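Local structure of thiamine monophosphate kinase (Aquifex aeolicus, 1VQV) at residues S66-V69 / S70-I73; K105-C108 / E109-C113; T189-I192 / D193-K196. The protein probably catalyses the ATP-dependent phosphorylation of thiamine monophosphate to thiamine diphosphate, the active form of vitamin B1. All coordinates share one frame; numbering follows the deposited sequence.

Interaction 1. Residues S66-V69 / S70-I73; sequences SVNV and SDVI
Asn68 and Asp71 extend their polar ends along the same flank of helix 57-73, with a water between them. The water lies 2.7 Å from Asn68 OD1 and 2.5 Å from Asp71 OD2. Asn68 OD1 and Asp71 OD2 are 4.4 Å apart, so the link is through the water and not direct. Asp71 CG sits beside its own backbone N, opposite the carbonyl carbon (chi1 -66°). That turns the carboxylate back toward the preceding turn, where OD2 comes near Val67 O, a second acceptor and not a bonding partner. In the Asn68 amide, OD1 accepts a weak bond from Thr41 OG1, and ND2 gives one to Val130 O.

Ser70 is turned the same way. Its OG folds back along the helix (chi1 -75°) and makes a weak bond of 3.2 Å to Ser66 O. That oxygen also takes the backbone N of Ser70 at 3.0 Å, so one carbonyl receives both donors of a single serine. Another face of the helix is apolar. Val69 and Ile73 lie one turn apart, and Val69 CG1 meets Ile73 CD1 at 4.2 Å. Ile73 N also bonds to Val69 O at 2.8 Å. Val69 and Val72 meet Leu132 of strand 127-136, while Ile73 packs on Ile192 and Val195.

Asp71 is a magnesium ligand for three of the ion sites, and Asp27 and Asp207, two other magnesium ligands, touch its side chain. Through the water Asn68 could position the Asp71 carboxylate, consistent with a second-shell role. Val67 O and the three acids probably gather negative charge that favours cation binding.

Interaction 2. Residues K105-C108 / E109-C113; sequences KRAC and EFYKC
Lys105 to Tyr111 form the last turns of helix 94-111, and each early carbonyl is met by an amide four residues on. Tyr111 N to Ala107 O is nearly straight, 2.9 Å with a 173° angle at the hydrogen. At the end the pattern changes. Lys112 leaves helical geometry with a positive phi of 70°. Cys108 O then takes Cys113 N at 3.2 Å, and a weak bond from Lys112 N as well. The bond across five residues and the positive phi are Schellman-like, without the second bond of the full motif. This close lets the chain turn from the helix into strand 114-122, the last element of a beta-alpha-beta unit that starts with strand 77-88.

Tyr111 CG stands beside its own backbone N (chi1 -57°), which lays the ring back along the helix, with Tyr111 CE2 4.1 Å from Ala107 CB. Tyr111 OH reaches on to Ser66 OG and Ala190 N. The sulfurs Cys108 SG and Cys113 SG approach to 3.9 Å, a packing contact and not a disulfide. Lys105 and Glu109 have extended chains that cross at a slant. Glu109 OE2 lies 3.2 Å from Lys105 CE and 3.7 Å from Lys105 NZ, a long salt bridge. Lys105 also packs on Thr18 of the second subunit.

Interaction 3. Residues T189-I192 / D193-K196; sequences TARI and DYVK
Arg191 and Asp193 lie side by side and point the same way, joined by a salt bridge. Arg191 NH1 donates to Asp193 OD1 at 2.8 Å, on the syn lone pair, the side of the other carboxylate oxygen. Asp193 OD2 is just as near NH1, so NH1 alone faces the carboxylate and there is no two-nitrogen fork. The guanidinium and carboxylate planes are only 13° apart. The bond is bent, with 134° at the hydrogen. The arginine chain bends at chi2 and chi3, and this folds its head back over the following turn. Asp193 CG stands between its backbone N and carbonyl carbon (chi1 63°), which brings the carboxylate round to meet it.

Tyr194 comes from another direction. Its CE1 lies over one face of the guanidinium, 3.4 Å from Arg191 NH1. The two planes are nearly perpendicular, so the ring presents its edge and not its face to the arginine. The aliphatic part also takes part, with Arg191 CB 3.7 Å from Tyr194 CD1.

One backbone bond, Tyr194 N to Arg191 O at 2.8 Å, closes the turn that sets the two side chains next to each other. Further out, Asp278 grips both side-chain ends: it makes a salt bridge with Arg191 NH2 and a hydrogen bond with Tyr194 OH. Gln263 takes Arg191 NE weakly, so every guanidinium nitrogen has a partner. Ile192 and Val195 both pack on Ile73 of helix 57-73, and Ile192 CG1 is 4.5 Å from Val195 CG2.

Arg191 is the centre of an inverse gamma turn, closed by a weak bond from Ile192 N to Ala190 O. Arg191 to Tyr194 form an overlapping turn compatible with type I. Together these overlapping turns lead the loop into helix 195-201.

How the interactions relate
Along the chain the three contacts come in series, and none nests in or crosses another. Each joins neighbouring residues, so none closes a long loop. Interaction 1 lies near the end of helix 57-73. Interaction 2 follows at the end of helix 94-111, and both fall within the AIR synthase-related N-terminal region. Interaction 3 comes much later, in the loop before helix 195-201. They meet in space: Val69 CG2 packs on Tyr111 CD2 at 3.8 Å, Phe110 touches Thr189, and Ile73 CD1 lies against Val195 CG2. Residues 189-195 thus pack against the ends of both earlier helices, joining this later part of the chain to the N-terminal region.

Interaction 1. Residues S66-V69 / S70-I73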
loop_
_atom_site.group_PDB
_atom_site.type_symbol
_atom_site.label_atom_id
_atom_site.label_comp_id
_atom_site.label_asym_id
_atom_site.label_seq_id
_atom_site.Cartn_x
_atom_site.Cartn_y
_atom_site.Cartn_z
ATOM N N SER B 66 10.770 8.763 2.402
ATOM C CA SER B 66 10.784 10.166 2.020
ATOM C C SER B 66 9.821 10.575 0.913
ATOM O O SER B 66 9.271 11.664 0.968
ATOM C CB SER B 66 12.202 10.602 1.641
ATOM O OG SER B 66 12.981 10.839 2.803
ATOM N N VAL B 67 9.613 9.735 -0.091
ATOM C CA VAL B 67 8.706 10.123 -1.154
ATOM C C VAL B 67 7.300 10.290 -0.589
ATOM O O VAL B 67 6.620 11.277 -0.877
ATOM C CB VAL B 67 8.689 9.091 -2.300
ATOM C CG1 VAL B 67 7.691 9.510 -3.364
ATOM C CG2 VAL B 67 10.074 8.987 -2.916
ATOM N N ASN B 68 6.857 9.343 0.228
ATOM C CA ASN B 68 5.525 9.444 0.798
ATOM C C ASN B 68 5.366 10.619 1.735
ATOM O O ASN B 68 4.299 11.221 1.804
ATOM C CB ASN B 68 5.148 8.167 1.535
ATOM C CG ASN B 68 4.615 7.131 0.613
ATOM O OD1 ASN B 68 3.944 7.457 -0.354
ATOM N ND2 ASN B 68 4.896 5.874 0.898
ATOM N N VAL B 69 6.430 10.940 2.461
ATOM C CA VAL B 69 6.407 12.052 3.403
ATOM C C VAL B 69 6.283 13.395 2.667
ATOM O O VAL B 69 5.615 14.307 3.137
ATOM C CB VAL B 69 7.692 12.047 4.286
ATOM C CG1 VAL B 69 7.716 13.266 5.179
ATOM C CG2 VAL B 69 7.748 10.781 5.130
ATOM N N SER B 70 6.919 13.494 1.505
ATOM C CA SER B 70 6.889 14.709 0.707
ATOM C C SER B 70 5.510 15.083 0.187
ATOM O O SER B 70 5.266 16.240 -0.138
ATOM C CB SER B 70 7.855 14.596 -0.467
ATOM O OG SER B 70 9.188 14.745 -0.019
ATOM N N ASP B 71 4.625 14.094 0.098
ATOM C CA ASP B 71 3.261 14.305 -0.360
ATOM C C ASP B 71 2.392 14.741 0.802
ATOM O O ASP B 71 1.553 15.635 0.654
ATOM C CB ASP B 71 2.700 13.022 -0.944
ATOM C CG ASP B 71 3.405 12.612 -2.197
ATOM O OD1 ASP B 71 3.493 13.460 -3.118
ATOM O OD2 ASP B 71 3.874 11.449 -2.257
ATOM N N VAL B 72 2.580 14.080 1.942
ATOM C CA VAL B 72 1.852 14.410 3.158
ATOM C C VAL B 72 2.234 15.833 3.547
ATOM O O VAL B 72 1.391 16.637 3.927
ATOM C CB VAL B 72 2.243 13.491 4.339
ATOM C CG1 VAL B 72 1.562 13.967 5.614
ATOM C CG2 VAL B 72 1.861 12.046 4.041
ATOM N N ILE B 73 3.523 16.131 3.447
ATOM C CA ILE B 73 4.051 17.438 3.800
ATOM C C ILE B 73 3.492 18.560 2.931
ATOM O O ILE B 73 3.137 19.620 3.431
ATOM C CB ILE B 73 5.626 17.385 3.770
ATOM C CG1 ILE B 73 6.142 17.553 5.187
ATOM C CG2 ILE B 73 6.230 18.429 2.836
ATOM C CD1 ILE B 73 5.431 16.653 6.167
HETATM O O HOH W 1 3.429 8.969 -2.555
#

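Interaction 2. Residues K105-C108 / E109-C113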
loop_
_atom_site.group_PDB
_atom_site.type_symbol
_atom_site.label_atom_id
_atom_site.label_comp_id
_atom_site.label_asym_id
_atom_site.label_seq_id
_atom_site.Cartn_x
_atom_site.Cartn_y
_atom_site.Cartn_z
ATOM N N LYS B 105 14.435 2.917 8.939
ATOM C CA LYS B 105 14.415 3.275 10.352
ATOM C C LYS B 105 14.903 4.712 10.535
ATOM O O LYS B 105 14.344 5.483 11.316
ATOM C CB LYS B 105 15.314 2.326 11.154
ATOM C CG LYS B 105 15.189 2.477 12.660
ATOM C CD LYS B 105 16.437 1.969 13.368
ATOM C CE LYS B 105 16.346 2.142 14.886
ATOM N NZ LYS B 105 17.660 1.870 15.562
ATOM N N ARG B 106 15.957 5.057 9.802
ATOM C CA ARG B 106 16.552 6.382 9.864
ATOM C C ARG B 106 15.601 7.466 9.357
ATOM O O ARG B 106 15.601 8.578 9.873
ATOM C CB ARG B 106 17.860 6.402 9.058
ATOM C CG ARG B 106 19.016 5.658 9.723
ATOM C CD ARG B 106 20.229 5.593 8.810
ATOM N NE ARG B 106 21.372 4.960 9.465
ATOM C CZ ARG B 106 22.475 4.555 8.839
ATOM N NH1 ARG B 106 22.595 4.715 7.528
ATOM N NH2 ARG B 106 23.455 3.976 9.530
ATOM N N ALA B 107 14.792 7.144 8.352
ATOM C CA ALA B 107 13.849 8.108 7.805
ATOM C C ALA B 107 12.704 8.342 8.785
ATOM O O ALA B 107 12.227 9.476 8.953
ATOM C CB ALA B 107 13.314 7.612 6.481
ATOM N N CYS B 108 12.270 7.261 9.426
ATOM C CA CYS B 108 11.191 7.328 10.394
ATOM C C CYS B 108 11.656 8.106 11.621
ATOM O O CYS B 108 10.919 8.948 12.139
ATOM C CB CYS B 108 10.746 5.920 10.796
ATOM S SG CYS B 108 9.856 5.010 9.513
ATOM N N GLU B 109 12.882 7.838 12.077
ATOM C CA GLU B 109 13.421 8.542 13.234
ATOM C C GLU B 109 13.446 10.026 12.936
ATOM O O GLU B 109 13.105 10.853 13.780
ATOM C CB GLU B 109 14.843 8.087 13.544
ATOM C CG GLU B 109 14.933 6.622 13.877
ATOM C CD GLU B 109 16.349 6.161 14.191
ATOM O OE1 GLU B 109 17.305 6.623 13.517
ATOM O OE2 GLU B 109 16.493 5.316 15.106
ATOM N N PHE B 110 13.840 10.355 11.716
ATOM C CA PHE B 110 13.930 11.734 11.295
ATOM C C PHE B 110 12.583 12.432 11.213
ATOM O O PHE B 110 12.362 13.429 11.892
ATOM C CB PHE B 110 14.619 11.822 9.931
ATOM C CG PHE B 110 14.952 13.222 9.523
ATOM C CD1 PHE B 110 16.005 13.897 10.133
ATOM C CD2 PHE B 110 14.181 13.891 8.584
ATOM C CE1 PHE B 110 16.280 15.211 9.820
ATOM C CE2 PHE B 110 14.449 15.213 8.263
ATOM C CZ PHE B 110 15.500 15.873 8.883
ATOM N N TYR B 111 11.698 11.911 10.365
ATOM C CA TYR B 111 10.373 12.489 10.167
ATOM C C TYR B 111 9.401 12.281 11.318
ATOM O O TYR B 111 8.357 12.923 11.378
ATOM C CB TYR B 111 9.768 11.945 8.886
ATOM C CG TYR B 111 10.634 12.190 7.679
ATOM C CD1 TYR B 111 11.021 13.480 7.329
ATOM C CD2 TYR B 111 11.055 11.131 6.874
ATOM C CE1 TYR B 111 11.799 13.707 6.213
ATOM C CE2 TYR B 111 11.834 11.353 5.751
ATOM C CZ TYR B 111 12.203 12.643 5.424
ATOM O OH TYR B 111 12.966 12.870 4.297
ATOM N N LYS B 112 9.751 11.378 12.225
ATOM C CA LYS B 112 8.926 11.098 13.396
ATOM C C LYS B 112 7.626 10.375 13.058
ATOM O O LYS B 112 6.544 10.759 13.520
ATOM C CB LYS B 112 8.616 12.400 14.136
ATOM C CG LYS B 112 9.849 13.115 14.607
ATOM C CD LYS B 112 9.511 14.504 15.080
ATOM C CE LYS B 112 10.773 15.245 15.521
ATOM N NZ LYS B 112 10.466 16.642 15.924
ATOM N N CYS B 113 7.744 9.341 12.234
ATOM C CA CYS B 113 6.615 8.528 11.835
ATOM C C CYS B 113 7.080 7.110 12.105
ATOM O O CYS B 113 8.197 6.904 12.581
ATOM C CB CYS B 113 6.301 8.714 10.348
ATOM S SG CYS B 113 7.599 8.134 9.240
#

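Interaction 3. Residues T189-I192 / D193-K196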
loop_
_atom_site.group_PDB
_atom_site.type_symbol
_atom_site.label_atom_id
_atom_site.label_comp_id
_atom_site.label_asym_id
_atom_site.label_seq_id
_atom_site.Cartn_x
_atom_site.Cartn_y
_atom_site.Cartn_z
ATOM N N THR B 189 15.497 14.699 0.901
ATOM C CA THR B 189 14.934 15.018 2.213
ATOM C C THR B 189 13.624 15.785 2.004
ATOM O O THR B 189 13.599 16.810 1.330
ATOM C CB THR B 189 15.898 15.887 3.077
ATOM O OG1 THR B 189 17.125 15.180 3.303
ATOM C CG2 THR B 189 15.272 16.193 4.431
ATOM N N ALA B 190 12.530 15.263 2.550
ATOM C CA ALA B 190 11.246 15.924 2.417
ATOM C C ALA B 190 11.327 17.216 3.215
ATOM O O ALA B 190 11.986 17.272 4.256
ATOM C CB ALA B 190 10.138 15.037 2.951
ATOM N N ARG B 191 10.650 18.245 2.720
ATOM C CA ARG B 191 10.648 19.545 3.364
ATOM C C ARG B 191 9.724 19.559 4.551
ATOM O O ARG B 191 8.871 20.429 4.680
ATOM C CB ARG B 191 10.225 20.599 2.357
ATOM C CG ARG B 191 11.122 20.605 1.155
ATOM C CD ARG B 191 12.562 20.510 1.595
ATOM N NE ARG B 191 13.321 21.652 1.109
ATOM C CZ ARG B 191 13.753 22.647 1.870
ATOM N NH1 ARG B 191 13.513 22.653 3.175
ATOM N NH2 ARG B 191 14.411 23.646 1.312
ATOM N N ILE B 192 9.914 18.594 5.438
ATOM C CA ILE B 192 9.060 18.485 6.596
ATOM C C ILE B 192 9.183 19.729 7.443
ATOM O O ILE B 192 8.400 19.938 8.374
ATOM C CB ILE B 192 9.390 17.229 7.429
ATOM C CG1 ILE B 192 8.337 17.088 8.529
ATOM C CG2 ILE B 192 10.824 17.304 7.957
ATOM C CD1 ILE B 192 8.387 15.808 9.296
ATOM N N ASP B 193 10.160 20.561 7.089
ATOM C CA ASP B 193 10.427 21.834 7.763
ATOM C C ASP B 193 9.533 22.981 7.250
ATOM O O ASP B 193 9.648 24.110 7.697
ATOM C CB ASP B 193 11.912 22.202 7.603
ATOM C CG ASP B 193 12.321 22.433 6.151
ATOM O OD1 ASP B 193 11.831 21.745 5.239
ATOM O OD2 ASP B 193 13.169 23.303 5.905
ATOM N N TYR B 194 8.636 22.667 6.322
ATOM C CA TYR B 194 7.711 23.636 5.742
ATOM C C TYR B 194 6.284 23.357 6.199
ATOM O O TYR B 194 5.341 24.030 5.768
ATOM C CB TYR B 194 7.711 23.530 4.221
ATOM C CG TYR B 194 8.716 24.378 3.512
ATOM C CD1 TYR B 194 10.072 24.102 3.596
ATOM C CD2 TYR B 194 8.303 25.467 2.741
ATOM C CE1 TYR B 194 10.996 24.884 2.933
ATOM C CE2 TYR B 194 9.215 26.257 2.075
ATOM C CZ TYR B 194 10.558 25.963 2.173
ATOM O OH TYR B 194 11.453 26.759 1.502
ATOM N N VAL B 195 6.111 22.354 7.049
ATOM C CA VAL B 195 4.766 22.019 7.468
ATOM C C VAL B 195 4.054 23.195 8.098
ATOM O O VAL B 195 2.994 23.588 7.616
ATOM C CB VAL B 195 4.751 20.767 8.398
ATOM C CG1 VAL B 195 3.537 20.781 9.316
ATOM C CG2 VAL B 195 4.688 19.507 7.531
ATOM N N LYS B 196 4.634 23.773 9.147
ATOM C CA LYS B 196 4.022 24.923 9.818
ATOM C C LYS B 196 3.660 26.043 8.841
ATOM O O LYS B 196 2.559 26.590 8.881
ATOM C CB LYS B 196 4.974 25.465 10.875
ATOM C CG LYS B 196 5.405 24.430 11.883
ATOM C CD LYS B 196 4.216 23.913 12.679
ATOM C CE LYS B 196 4.686 23.120 13.883
ATOM N NZ LYS B 196 5.559 23.959 14.741
#